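Long-range contacts in fimbria adhesin protein (PDB 3U4K), which probably anchors Klebsiella pneumoniae fimbriae to human collagen V through the jelly-roll receptor-binding domain that makes up this chain: residues A[28-33]-A[64-69]; A[39-44]-A[176-181]; A[76-81]-A[120-125]; A[154-159]-A[168-173]. All coordinates share one frame; numbering follows the deposited sequence.

Interaction 1. Residues A[28-33]-A[64-69]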
loop_
_atom_site.group_PDB
_atom_site.type_symbol
_atom_site.label_atom_id
_atom_site.label_comp_id
_atom_site.label_asym_id
_atom_site.label_seq_id
_atom_site.Cartn_x
_atom_site.Cartn_y
_atom_site.Cartn_z
ATOM N N GLN A 28 -15.140 -9.745 -12.955
ATOM C CA GLN A 28 -15.133 -9.119 -11.642
ATOM C C GLN A 28 -16.553 -8.898 -11.147
ATOM O O GLN A 28 -17.270 -8.044 -11.668
ATOM C CB GLN A 28 -14.364 -7.802 -11.684
ATOM C CG GLN A 28 -14.000 -7.265 -10.314
ATOM C CD GLN A 28 -13.283 -5.935 -10.378
ATOM O OE1 GLN A 28 -12.640 -5.610 -11.379
ATOM N NE2 GLN A 28 -13.383 -5.157 -9.304
ATOM N N SER A 29 -16.950 -9.671 -10.140
ATOM C CA SER A 29 -18.328 -9.651 -9.642
ATOM C C SER A 29 -18.694 -8.394 -8.860
ATOM O O SER A 29 -19.847 -7.967 -8.875
ATOM C CB SER A 29 -18.628 -10.901 -8.815
ATOM O OG SER A 29 -19.055 -11.960 -9.654
ATOM N N ASN A 30 -17.716 -7.806 -8.183
ATOM C CA ASN A 30 -17.948 -6.591 -7.415
ATOM C C ASN A 30 -16.827 -5.580 -7.606
ATOM O O ASN A 30 -15.688 -5.963 -7.881
ATOM C CB ASN A 30 -18.119 -6.928 -5.931
ATOM C CG ASN A 30 -18.889 -5.862 -5.172
ATOM O OD1 ASN A 30 -18.729 -5.717 -3.963
ATOM N ND2 ASN A 30 -19.728 -5.106 -5.880
ATOM N N SER A 31 -17.152 -4.294 -7.472
ATOM C CA SER A 31 -16.143 -3.228 -7.539
ATOM C C SER A 31 -15.132 -3.374 -6.406
ATOM O O SER A 31 -15.459 -3.882 -5.332
ATOM C CB SER A 31 -16.795 -1.846 -7.497
ATOM O OG SER A 31 -17.443 -1.634 -6.258
ATOM N N ALA A 32 -13.908 -2.925 -6.658
ATOM C CA ALA A 32 -12.796 -3.089 -5.721
ATOM C C ALA A 32 -13.063 -2.534 -4.320
ATOM O O ALA A 32 -13.842 -1.595 -4.146
ATOM C CB ALA A 32 -11.532 -2.471 -6.303
ATOM N N TYR A 33 -12.418 -3.142 -3.329
ATOM C CA TYR A 33 -12.379 -2.606 -1.971
ATOM C C TYR A 33 -11.333 -1.497 -1.938
ATOM O O TYR A 33 -10.246 -1.643 -2.512
ATOM C CB TYR A 33 -12.018 -3.712 -0.979
ATOM C CG TYR A 33 -12.280 -3.375 0.473
ATOM C CD1 TYR A 33 -11.240 -3.004 1.322
ATOM C CD2 TYR A 33 -13.571 -3.437 1.002
ATOM C CE1 TYR A 33 -11.476 -2.698 2.655
ATOM C CE2 TYR A 33 -13.817 -3.132 2.333
ATOM C CZ TYR A 33 -12.767 -2.767 3.154
ATOM O OH TYR A 33 -13.009 -2.468 4.472
ATOM N N ASN A 64 -15.499 -11.239 4.808
ATOM C CA ASN A 64 -16.678 -10.903 4.031
ATOM C C ASN A 64 -17.189 -12.049 3.178
ATOM O O ASN A 64 -16.421 -12.921 2.776
ATOM C CB ASN A 64 -16.360 -9.704 3.139
ATOM C CG ASN A 64 -17.436 -8.645 3.183
ATOM O OD1 ASN A 64 -17.897 -8.179 2.146
ATOM N ND2 ASN A 64 -17.839 -8.254 4.389
ATOM N N ASN A 65 -18.491 -12.033 2.905
ATOM C CA ASN A 65 -19.106 -13.009 2.011
ATOM C C ASN A 65 -19.096 -12.577 0.543
ATOM O O ASN A 65 -19.410 -13.373 -0.345
ATOM C CB ASN A 65 -20.533 -13.327 2.466
ATOM C CG ASN A 65 -20.571 -14.287 3.644
ATOM O OD1 ASN A 65 -19.651 -15.084 3.850
ATOM N ND2 ASN A 65 -21.646 -14.221 4.423
ATOM N N THR A 66 -18.717 -11.321 0.303
ATOM C CA THR A 66 -18.729 -10.727 -1.033
ATOM C C THR A 66 -17.714 -11.397 -1.956
ATOM O O THR A 66 -16.583 -11.689 -1.549
ATOM C CB THR A 66 -18.458 -9.209 -0.974
ATOM O OG1 THR A 66 -19.245 -8.621 0.066
ATOM C CG2 THR A 66 -18.811 -8.535 -2.296
ATOM N N ILE A 67 -18.142 -11.638 -3.196
ATOM C CA ILE A 67 -17.316 -12.282 -4.218
ATOM C C ILE A 67 -16.796 -11.222 -5.188
ATOM O O ILE A 67 -17.581 -10.516 -5.827
ATOM C CB ILE A 67 -18.109 -13.355 -5.017
ATOM C CG1 ILE A 67 -19.087 -14.142 -4.121
ATOM C CG2 ILE A 67 -17.163 -14.268 -5.791
ATOM C CD1 ILE A 67 -18.453 -15.033 -3.067
ATOM N N TYR A 68 -15.476 -11.114 -5.295
ATOM C CA TYR A 68 -14.855 -10.109 -6.153
ATOM C C TYR A 68 -14.484 -10.677 -7.516
ATOM O O TYR A 68 -14.532 -9.964 -8.513
ATOM C CB TYR A 68 -13.627 -9.482 -5.473
ATOM C CG TYR A 68 -13.943 -8.783 -4.167
ATOM C CD1 TYR A 68 -14.258 -7.425 -4.135
ATOM C CD2 TYR A 68 -13.942 -9.484 -2.965
ATOM C CE1 TYR A 68 -14.561 -6.787 -2.942
ATOM C CE2 TYR A 68 -14.244 -8.858 -1.768
ATOM C CZ TYR A 68 -14.549 -7.511 -1.761
ATOM O OH TYR A 68 -14.841 -6.899 -0.565
ATOM N N VAL A 69 -14.111 -11.955 -7.551
ATOM C CA VAL A 69 -13.796 -12.643 -8.810
ATOM C C VAL A 69 -14.599 -13.939 -8.933
ATOM O O VAL A 69 -14.647 -14.742 -7.995
ATOM C CB VAL A 69 -12.286 -12.945 -8.952
ATOM C CG1 VAL A 69 -11.968 -13.502 -10.331
ATOM C CG2 VAL A 69 -11.460 -11.695 -8.699
#
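Two tyrosine rings meet where the loop leaving strand 26-28 passes strand 67-71 of the jelly roll: Tyr68 OH approaches the Tyr33 ring obliquely, 4.0 Å from Tyr33 CD2. At the edge of the Tyr68 ring, near its plane, lies the backbone carbonyl of Ser31, whose O is 3.9 Å from Tyr68 CE1. Tyr68 and Val69 together face Phe128 in a classic beta bulge, where the chain turns a corner. The Tyr68 CB starts away from the 28-33 loop, but CG sits beside the backbone N (chi1 -60°), and this brings the buried ring back toward the loop. Asn30 CB packs 4.3 Å from Tyr68 CD1 and, toward Thr66, 4.0 Å from its methyl CG2. The backbones are joined by one hydrogen bond, Ser29 N to Tyr68 O (2.9 Å); it is bent to 133°, with the donor well above the carbonyl plane. Nearby, the Cys26-Cys71 disulfide covalently ties the same two strands, and Ser29 OG bonds to Thr70 OG1. The loop is also braced from within, since Gln28 NE2 donates to Asn30 O at 2.8 Å. The extended Gln28 chain runs past the carbonyl that Ser29 uses, laying its CG 3.3 Å from Tyr68 O.

Interaction 2. Residues A[39-44]-A[176-181]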
loop_
_atom_site.group_PDB
_atom_site.type_symbol
_atom_site.label_atom_id
_atom_site.label_comp_id
_atom_site.label_asym_id
_atom_site.label_seq_id
_atom_site.Cartn_x
_atom_site.Cartn_y
_atom_site.Cartn_z
HETATM N N MSE A 39 -3.423 9.989 6.825
HETATM C CA MSE A 39 -2.641 9.895 8.062
HETATM C C MSE A 39 -2.526 11.232 8.746
HETATM O O MSE A 39 -2.142 11.301 9.913
HETATM C CB MSE A 39 -1.252 9.317 7.781
HETATM C CG MSE A 39 -1.335 7.835 7.407
HETATM SE SE MSE A 39 0.366 6.861 7.683
HETATM C CE MSE A 39 0.623 7.240 9.603
ATOM N N GLY A 40 -2.863 12.304 8.033
ATOM C CA GLY A 40 -2.750 13.662 8.565
ATOM C C GLY A 40 -1.320 14.180 8.628
ATOM O O GLY A 40 -0.465 13.793 7.820
ATOM N N ARG A 41 -1.062 15.046 9.605
ATOM C CA ARG A 41 0.221 15.738 9.735
ATOM C C ARG A 41 1.210 14.943 10.590
ATOM O O ARG A 41 0.854 14.439 11.656
ATOM C CB ARG A 41 -0.012 17.125 10.334
ATOM C CG ARG A 41 1.092 18.135 10.068
ATOM C CD ARG A 41 0.649 19.532 10.475
ATOM N NE ARG A 41 1.769 20.467 10.560
ATOM C CZ ARG A 41 2.508 20.664 11.651
ATOM N NH1 ARG A 41 2.259 19.991 12.770
ATOM N NH2 ARG A 41 3.507 21.539 11.623
ATOM N N VAL A 42 2.449 14.834 10.114
ATOM C CA VAL A 42 3.488 14.060 10.805
ATOM C C VAL A 42 4.796 14.853 10.921
ATOM O O VAL A 42 5.292 15.389 9.926
ATOM C CB VAL A 42 3.760 12.711 10.093
ATOM C CG1 VAL A 42 4.925 11.969 10.739
ATOM C CG2 VAL A 42 2.516 11.833 10.087
ATOM N N VAL A 43 5.349 14.913 12.134
ATOM C CA VAL A 43 6.600 15.634 12.396
ATOM C C VAL A 43 7.759 14.665 12.654
ATOM O O VAL A 43 7.727 13.881 13.607
ATOM C CB VAL A 43 6.461 16.620 13.581
ATOM C CG1 VAL A 43 7.717 17.467 13.726
ATOM C CG2 VAL A 43 5.238 17.510 13.409
ATOM N N VAL A 44 8.781 14.732 11.803
ATOM C CA VAL A 44 9.940 13.839 11.896
ATOM C C VAL A 44 10.955 14.345 12.919
ATOM O O VAL A 44 11.417 15.482 12.834
ATOM C CB VAL A 44 10.646 13.673 10.532
ATOM C CG1 VAL A 44 11.697 12.577 10.602
ATOM C CG2 VAL A 44 9.642 13.365 9.437
ATOM N N THR A 176 0.828 14.821 5.293
ATOM C CA THR A 176 1.814 15.900 5.257
ATOM C C THR A 176 2.979 15.567 6.187
ATOM O O THR A 176 2.785 15.330 7.381
ATOM C CB THR A 176 1.199 17.259 5.655
ATOM O OG1 THR A 176 -0.116 17.377 5.097
ATOM C CG2 THR A 176 2.065 18.406 5.152
ATOM N N ILE A 177 4.185 15.541 5.624
ATOM C CA ILE A 177 5.400 15.268 6.390
ATOM C C ILE A 177 6.188 16.555 6.593
ATOM O O ILE A 177 6.621 17.186 5.627
ATOM C CB ILE A 177 6.295 14.222 5.693
ATOM C CG1 ILE A 177 5.513 12.935 5.397
ATOM C CG2 ILE A 177 7.546 13.942 6.516
ATOM C CD1 ILE A 177 4.901 12.260 6.606
ATOM N N VAL A 178 6.364 16.935 7.855
ATOM C CA VAL A 178 7.064 18.162 8.214
ATOM C C VAL A 178 8.239 17.850 9.137
ATOM O O VAL A 178 8.062 17.639 10.335
ATOM C CB VAL A 178 6.114 19.190 8.874
ATOM C CG1 VAL A 178 6.868 20.445 9.291
ATOM C CG2 VAL A 178 4.973 19.554 7.932
ATOM N N SER A 179 9.438 17.802 8.568
ATOM C CA SER A 179 10.653 17.677 9.363
ATOM C C SER A 179 11.308 19.050 9.503
ATOM O O SER A 179 11.613 19.692 8.495
ATOM C CB SER A 179 11.622 16.667 8.742
ATOM O OG SER A 179 11.803 16.906 7.357
ATOM N N PRO A 180 11.510 19.512 10.755
ATOM C CA PRO A 180 12.089 20.834 11.017
ATOM C C PRO A 180 13.543 20.944 10.550
ATOM O O PRO A 180 14.365 20.074 10.852
ATOM C CB PRO A 180 11.986 20.975 12.541
ATOM C CG PRO A 180 11.895 19.581 13.055
ATOM C CD PRO A 180 11.157 18.809 12.003
ATOM N N SER A 181 13.839 22.013 9.815
ATOM C CA SER A 181 15.159 22.212 9.217
ATOM C C SER A 181 16.055 23.143 10.034
ATOM O O SER A 181 15.577 24.067 10.698
ATOM C CB SER A 181 15.016 22.746 7.791
ATOM O OG SER A 181 14.191 23.898 7.770
#
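Backbone donors and acceptors of Gly40 to Val44 and Thr176 to Val178 alternate across two strands that run the same way, 21° apart. Thr176 N gives its hydrogen to Gly40 O at 3.0 Å, and Thr176 O in turn receives Val42 N at 2.8 Å. Val42 uses both of its polar backbone atoms on this neighbour, because its O accepts from Val178 N at 2.8 Å in an almost straight bond (177°). Beyond it the pairing slackens: Val44 N reaches Val178 O only weakly, at 3.3 Å. The intervening Ile177 turns its backbone bonds to Gly149 on the other side, so strand 175-178 is bonded along both edges. Side chains follow the same alternation. On the inner face Val42 and Ile177 point the same way side by side, with Val42 CB 3.7 Å from Ile177 CD1, while Val44 CG2 meets Ile177 CG2 at 3.6 Å. Ile54 and Ile139 extend this apolar layer. The Ser179 hydroxyl is hydrogen-bonded outside the two segments, to the carbonyls of Gly147 and Thr146. Such a parallel match between an early strand and the last strand of the domain gives this jelly-roll barrel a mixed sheet.

Interaction 3. Residues A[76-81]-A[120-125]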
loop_
_atom_site.group_PDB
_atom_site.type_symbol
_atom_site.label_atom_id
_atom_site.label_comp_id
_atom_site.label_asym_id
_atom_site.label_seq_id
_atom_site.Cartn_x
_atom_site.Cartn_y
_atom_site.Cartn_z
ATOM N N THR A 76 -7.299 -21.730 -11.831
ATOM C CA THR A 76 -6.113 -21.392 -11.043
ATOM C C THR A 76 -5.623 -19.971 -11.373
ATOM O O THR A 76 -5.154 -19.703 -12.481
ATOM C CB THR A 76 -4.988 -22.445 -11.206
ATOM O OG1 THR A 76 -3.797 -21.983 -10.559
ATOM C CG2 THR A 76 -4.689 -22.742 -12.686
ATOM N N LEU A 77 -5.753 -19.066 -10.406
ATOM C CA LEU A 77 -5.463 -17.647 -10.627
ATOM C C LEU A 77 -4.252 -17.121 -9.872
ATOM O O LEU A 77 -4.001 -17.506 -8.727
ATOM C CB LEU A 77 -6.681 -16.782 -10.284
ATOM C CG LEU A 77 -7.825 -16.693 -11.297
ATOM C CD1 LEU A 77 -8.945 -15.837 -10.727
ATOM C CD2 LEU A 77 -7.364 -16.138 -12.642
ATOM N N LYS A 78 -3.519 -16.227 -10.530
ATOM C CA LYS A 78 -2.372 -15.546 -9.940
ATOM C C LYS A 78 -2.705 -14.066 -9.717
ATOM O O LYS A 78 -2.895 -13.312 -10.675
ATOM C CB LYS A 78 -1.153 -15.706 -10.850
ATOM C CG LYS A 78 0.085 -14.934 -10.427
ATOM C CD LYS A 78 1.112 -14.926 -11.551
ATOM C CE LYS A 78 2.282 -14.004 -11.248
ATOM N NZ LYS A 78 3.081 -14.484 -10.088
ATOM N N SER A 79 -2.789 -13.664 -8.451
ATOM C CA SER A 79 -3.064 -12.270 -8.091
ATOM C C SER A 79 -1.789 -11.526 -7.720
ATOM O O SER A 79 -1.042 -11.966 -6.850
ATOM C CB SER A 79 -4.066 -12.186 -6.937
ATOM O OG SER A 79 -5.396 -12.286 -7.408
ATOM N N ASP A 80 -1.560 -10.394 -8.381
ATOM C CA ASP A 80 -0.366 -9.580 -8.149
ATOM C C ASP A 80 -0.626 -8.404 -7.210
ATOM O O ASP A 80 -1.625 -7.699 -7.347
ATOM C CB ASP A 80 0.201 -9.067 -9.476
ATOM C CG ASP A 80 0.671 -10.189 -10.388
ATOM O OD1 ASP A 80 0.622 -10.009 -11.624
ATOM O OD2 ASP A 80 1.090 -11.248 -9.875
ATOM N N ALA A 81 0.277 -8.220 -6.249
ATOM C CA ALA A 81 0.276 -7.047 -5.379
ATOM C C ALA A 81 1.222 -6.009 -5.969
ATOM O O ALA A 81 2.439 -6.218 -6.008
ATOM C CB ALA A 81 0.701 -7.425 -3.969
ATOM N N SER A 120 3.074 -11.679 -5.175
ATOM C CA SER A 120 1.994 -12.316 -5.923
ATOM C C SER A 120 1.480 -13.546 -5.191
ATOM O O SER A 120 2.249 -14.251 -4.540
ATOM C CB SER A 120 2.449 -12.687 -7.333
ATOM O OG SER A 120 3.579 -13.535 -7.294
ATOM N N TYR A 121 0.176 -13.786 -5.294
ATOM C CA TYR A 121 -0.455 -14.940 -4.661
ATOM C C TYR A 121 -1.194 -15.815 -5.672
ATOM O O TYR A 121 -1.891 -15.310 -6.556
ATOM C CB TYR A 121 -1.400 -14.495 -3.543
ATOM C CG TYR A 121 -2.054 -15.639 -2.798
ATOM C CD1 TYR A 121 -1.299 -16.503 -2.000
ATOM C CD2 TYR A 121 -3.428 -15.856 -2.888
ATOM C CE1 TYR A 121 -1.895 -17.553 -1.319
ATOM C CE2 TYR A 121 -4.034 -16.902 -2.209
ATOM C CZ TYR A 121 -3.266 -17.746 -1.427
ATOM O OH TYR A 121 -3.867 -18.782 -0.753
ATOM N N THR A 122 -1.037 -17.129 -5.530
ATOM C CA THR A 122 -1.693 -18.085 -6.414
ATOM C C THR A 122 -2.631 -19.006 -5.642
ATOM O O THR A 122 -2.272 -19.537 -4.588
ATOM C CB THR A 122 -0.671 -18.917 -7.210
ATOM O OG1 THR A 122 0.326 -18.048 -7.759
ATOM C CG2 THR A 122 -1.355 -19.670 -8.347
ATOM N N THR A 123 -3.838 -19.173 -6.175
ATOM C CA THR A 123 -4.840 -20.086 -5.622
ATOM C C THR A 123 -5.769 -20.594 -6.734
ATOM O O THR A 123 -5.709 -20.118 -7.872
ATOM C CB THR A 123 -5.649 -19.435 -4.472
ATOM O OG1 THR A 123 -6.527 -20.405 -3.886
ATOM C CG2 THR A 123 -6.468 -18.245 -4.972
ATOM N N THR A 124 -6.620 -21.559 -6.397
ATOM C CA THR A 124 -7.508 -22.189 -7.372
ATOM C C THR A 124 -8.941 -22.238 -6.843
ATOM O O THR A 124 -9.165 -22.471 -5.655
ATOM C CB THR A 124 -6.998 -23.597 -7.756
ATOM O OG1 THR A 124 -5.610 -23.517 -8.101
ATOM C CG2 THR A 124 -7.762 -24.167 -8.947
ATOM N N GLY A 125 -9.903 -22.000 -7.732
ATOM C CA GLY A 125 -11.319 -21.990 -7.370
ATOM C C GLY A 125 -12.169 -21.441 -8.497
ATOM O O GLY A 125 -11.674 -21.209 -9.602
#
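Side chains of Lys78 and Ser120 converge on the outer face of two antiparallel strands. The lysine runs out with CG anti to the backbone N (chi1 174°) and bends at its last torsion (chi4 66°), bringing NZ 3.0 Å from Ser120 OG in a weak hydrogen bond. Asp80 OD2 lies 3.8 Å from the same Lys78 NZ, a long salt bridge along one strand, so both polar neighbours probably help to hold the ammonium group, though neither contact is strong. Farther along this face Lys78 crosses the Thr122 side chain, with its CG 4.1 Å from Thr122 OG1. Thr76 and Thr124 also cross at an angle, Thr124 CG2 packing 3.8 Å from Thr76 CA. Four backbone bonds fix the register: Leu77 and Thr123 exchange a reciprocal N-H to O pair, and Ser79 and Tyr121 another, with Ser79 N 2.7 Å from Tyr121 O. Leu77, Ser79, Tyr121 and Thr123 all project from the face opposite the lysine. There Leu77 and Thr123 pack against Phe128 of the short strand 128-129, and Ser79 and Tyr121 against Tyr159. Strand 119-125 is an outermost strand of the five-stranded mixed sheet within this chain, with strand 74-83 lying between it and strand 154-160.

Interaction 4. Residues A[154-159]-A[168-173]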
loop_
_atom_site.group_PDB
_atom_site.type_symbol
_atom_site.label_atom_id
_atom_site.label_comp_id
_atom_site.label_asym_id
_atom_site.label_seq_id
_atom_site.Cartn_x
_atom_site.Cartn_y
_atom_site.Cartn_z
ATOM N N GLY A 154 -3.985 10.426 -5.492
ATOM C CA GLY A 154 -4.207 9.334 -6.445
ATOM C C GLY A 154 -3.881 7.942 -5.928
ATOM O O GLY A 154 -3.635 7.768 -4.734
ATOM N N PRO A 155 -3.878 6.939 -6.831
ATOM C CA PRO A 155 -3.631 5.533 -6.489
ATOM C C PRO A 155 -2.205 5.262 -6.016
ATOM O O PRO A 155 -1.278 5.971 -6.412
ATOM C CB PRO A 155 -3.888 4.803 -7.811
ATOM C CG PRO A 155 -3.629 5.826 -8.861
ATOM C CD PRO A 155 -4.140 7.107 -8.273
ATOM N N TYR A 156 -2.047 4.241 -5.175
ATOM C CA TYR A 156 -0.739 3.826 -4.666
ATOM C C TYR A 156 -0.564 2.313 -4.734
ATOM O O TYR A 156 0.481 1.815 -5.162
ATOM C CB TYR A 156 -0.546 4.310 -3.227
ATOM C CG TYR A 156 -0.124 5.758 -3.115
ATOM C CD1 TYR A 156 -1.063 6.788 -3.181
ATOM C CD2 TYR A 156 1.217 6.099 -2.940
ATOM C CE1 TYR A 156 -0.677 8.117 -3.089
ATOM C CE2 TYR A 156 1.613 7.424 -2.844
ATOM C CZ TYR A 156 0.664 8.428 -2.918
ATOM O OH TYR A 156 1.059 9.743 -2.820
ATOM N N THR A 157 -1.598 1.595 -4.309
ATOM C CA THR A 157 -1.586 0.136 -4.274
ATOM C C THR A 157 -2.709 -0.453 -5.125
ATOM O O THR A 157 -3.822 0.086 -5.171
ATOM C CB THR A 157 -1.671 -0.372 -2.817
ATOM O OG1 THR A 157 -0.347 -0.544 -2.294
ATOM C CG2 THR A 157 -2.461 -1.689 -2.697
ATOM N N GLU A 158 -2.393 -1.550 -5.812
ATOM C CA GLU A 158 -3.375 -2.306 -6.584
ATOM C C GLU A 158 -3.118 -3.802 -6.470
ATOM O O GLU A 158 -2.025 -4.284 -6.771
ATOM C CB GLU A 158 -3.381 -1.864 -8.048
ATOM C CG GLU A 158 -4.130 -0.560 -8.280
ATOM C CD GLU A 158 -4.162 -0.124 -9.734
ATOM O OE1 GLU A 158 -3.503 -0.771 -10.580
ATOM O OE2 GLU A 158 -4.851 0.878 -10.025
ATOM N N TYR A 159 -4.134 -4.524 -6.013
ATOM C CA TYR A 159 -4.058 -5.969 -5.869
ATOM C C TYR A 159 -5.180 -6.647 -6.635
ATOM O O TYR A 159 -6.337 -6.235 -6.552
ATOM C CB TYR A 159 -4.113 -6.360 -4.394
ATOM C CG TYR A 159 -4.107 -7.852 -4.152
ATOM C CD1 TYR A 159 -2.959 -8.609 -4.384
ATOM C CD2 TYR A 159 -5.247 -8.505 -3.685
ATOM C CE1 TYR A 159 -2.948 -9.976 -4.162
ATOM C CE2 TYR A 159 -5.247 -9.873 -3.458
ATOM C CZ TYR A 159 -4.095 -10.602 -3.697
ATOM O OH TYR A 159 -4.083 -11.960 -3.473
ATOM N N THR A 168 -5.598 0.892 -2.721
ATOM C CA THR A 168 -5.334 1.901 -1.695
ATOM C C THR A 168 -4.810 3.182 -2.336
ATOM O O THR A 168 -3.973 3.137 -3.239
ATOM C CB THR A 168 -4.340 1.415 -0.622
ATOM O OG1 THR A 168 -3.030 1.311 -1.186
ATOM C CG2 THR A 168 -4.760 0.067 -0.041
ATOM N N SER A 169 -5.306 4.319 -1.857
ATOM C CA SER A 169 -5.000 5.613 -2.461
ATOM C C SER A 169 -5.030 6.769 -1.453
ATOM O O SER A 169 -5.374 6.583 -0.281
ATOM C CB SER A 169 -5.973 5.888 -3.611
ATOM O OG SER A 169 -7.303 5.990 -3.135
ATOM N N LEU A 170 -4.662 7.961 -1.924
ATOM C CA LEU A 170 -4.683 9.173 -1.108
ATOM C C LEU A 170 -5.493 10.276 -1.765
ATOM O O LEU A 170 -5.560 10.360 -2.992
ATOM C CB LEU A 170 -3.261 9.681 -0.864
ATOM C CG LEU A 170 -2.409 8.987 0.199
ATOM C CD1 LEU A 170 -0.983 9.512 0.153
ATOM C CD2 LEU A 170 -3.002 9.179 1.584
ATOM N N ASN A 171 -6.104 11.118 -0.934
ATOM C CA ASN A 171 -6.732 12.354 -1.388
ATOM C C ASN A 171 -5.698 13.472 -1.506
ATOM O O ASN A 171 -4.491 13.216 -1.565
ATOM C CB ASN A 171 -7.831 12.780 -0.413
ATOM C CG ASN A 171 -9.040 11.873 -0.461
ATOM O OD1 ASN A 171 -9.584 11.593 -1.531
ATOM N ND2 ASN A 171 -9.478 11.415 0.706
ATOM N N ALA A 172 -6.181 14.710 -1.555
ATOM C CA ALA A 172 -5.321 15.874 -1.410
ATOM C C ALA A 172 -5.171 16.180 0.079
ATOM O O ALA A 172 -6.150 16.119 0.832
ATOM C CB ALA A 172 -5.905 17.065 -2.152
ATOM N N ASP A 173 -3.940 16.488 0.490
ATOM C CA ASP A 173 -3.602 16.815 1.888
ATOM C C ASP A 173 -4.059 15.750 2.888
ATOM O O ASP A 173 -4.714 16.057 3.888
ATOM C CB ASP A 173 -4.135 18.204 2.286
ATOM C CG ASP A 173 -3.574 19.325 1.422
ATOM O OD1 ASP A 173 -2.480 19.160 0.835
ATOM O OD2 ASP A 173 -4.232 20.384 1.338
#
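Tyr156 and Thr157 both donate their backbone N-H to one acceptor, Thr168 O, at 2.9 Å from Tyr156 N and 3.0 Å from Thr157 N. This classic beta bulge shifts the register of the hairpin by one residue. The first bond lies in the carbonyl plane and the second is slightly tilted from it. On one side of the bulge Thr168 N returns a bond to Thr157 O (3.1 Å); on the other, Gly154 and Leu170 form a reciprocal pair, with Gly154 N 3.0 Å from Leu170 O and nearly straight at 176°. Side chains fill in around this frame. The Tyr156 ring crosses Leu170 at a slant, its CE1 3.5 Å from Leu170 CD1, while the Ser169 CA lies at the ring edge. With the Tyr156 CG beside the backbone N (chi1 -81°), the ring is directed toward the Gly154 end of the hairpin, where its OH bonds to Ala152 O. Farther out, Met37 and Ala85 touch the tyrosine, and Tyr156 and Glu158 bond through their backbones to Val84 and to Lys82 of the neighbouring strand 74-83. On the other edge, the backbone of Ser169 is hydrogen-bonded to Ile35. Chemically, backbone bonds hold the strands and the Tyr156 ring carbons add apolar packing on Leu170; because Thr168 O accepts two N-H groups, the extra residue of the bulge still has its N-H satisfied.

From the N terminus, 28-33 first meets 64-69 in interaction 1, closing a loop of about thirty residues that contains the start of interaction 2. Segment 39-44 finds its partner only at 176-181, so interactions 1 and 2 cross, on opposite sides of the chain centre. Interactions 3 and 4 follow one another within the long span that interaction 2 closes. Interaction 1 passes directly into interaction 3 through strands 67-71 and 74-83, with Val69 CG1 packing on Leu77 CD1. Interactions 3 and 4 share one mixed sheet, where strands 74-83 and 154-160 are neighbours and Tyr159 bridges the two contacts. After interaction 4, strand 166-170 leads into 175-178, joining that sheet to the far end of the domain.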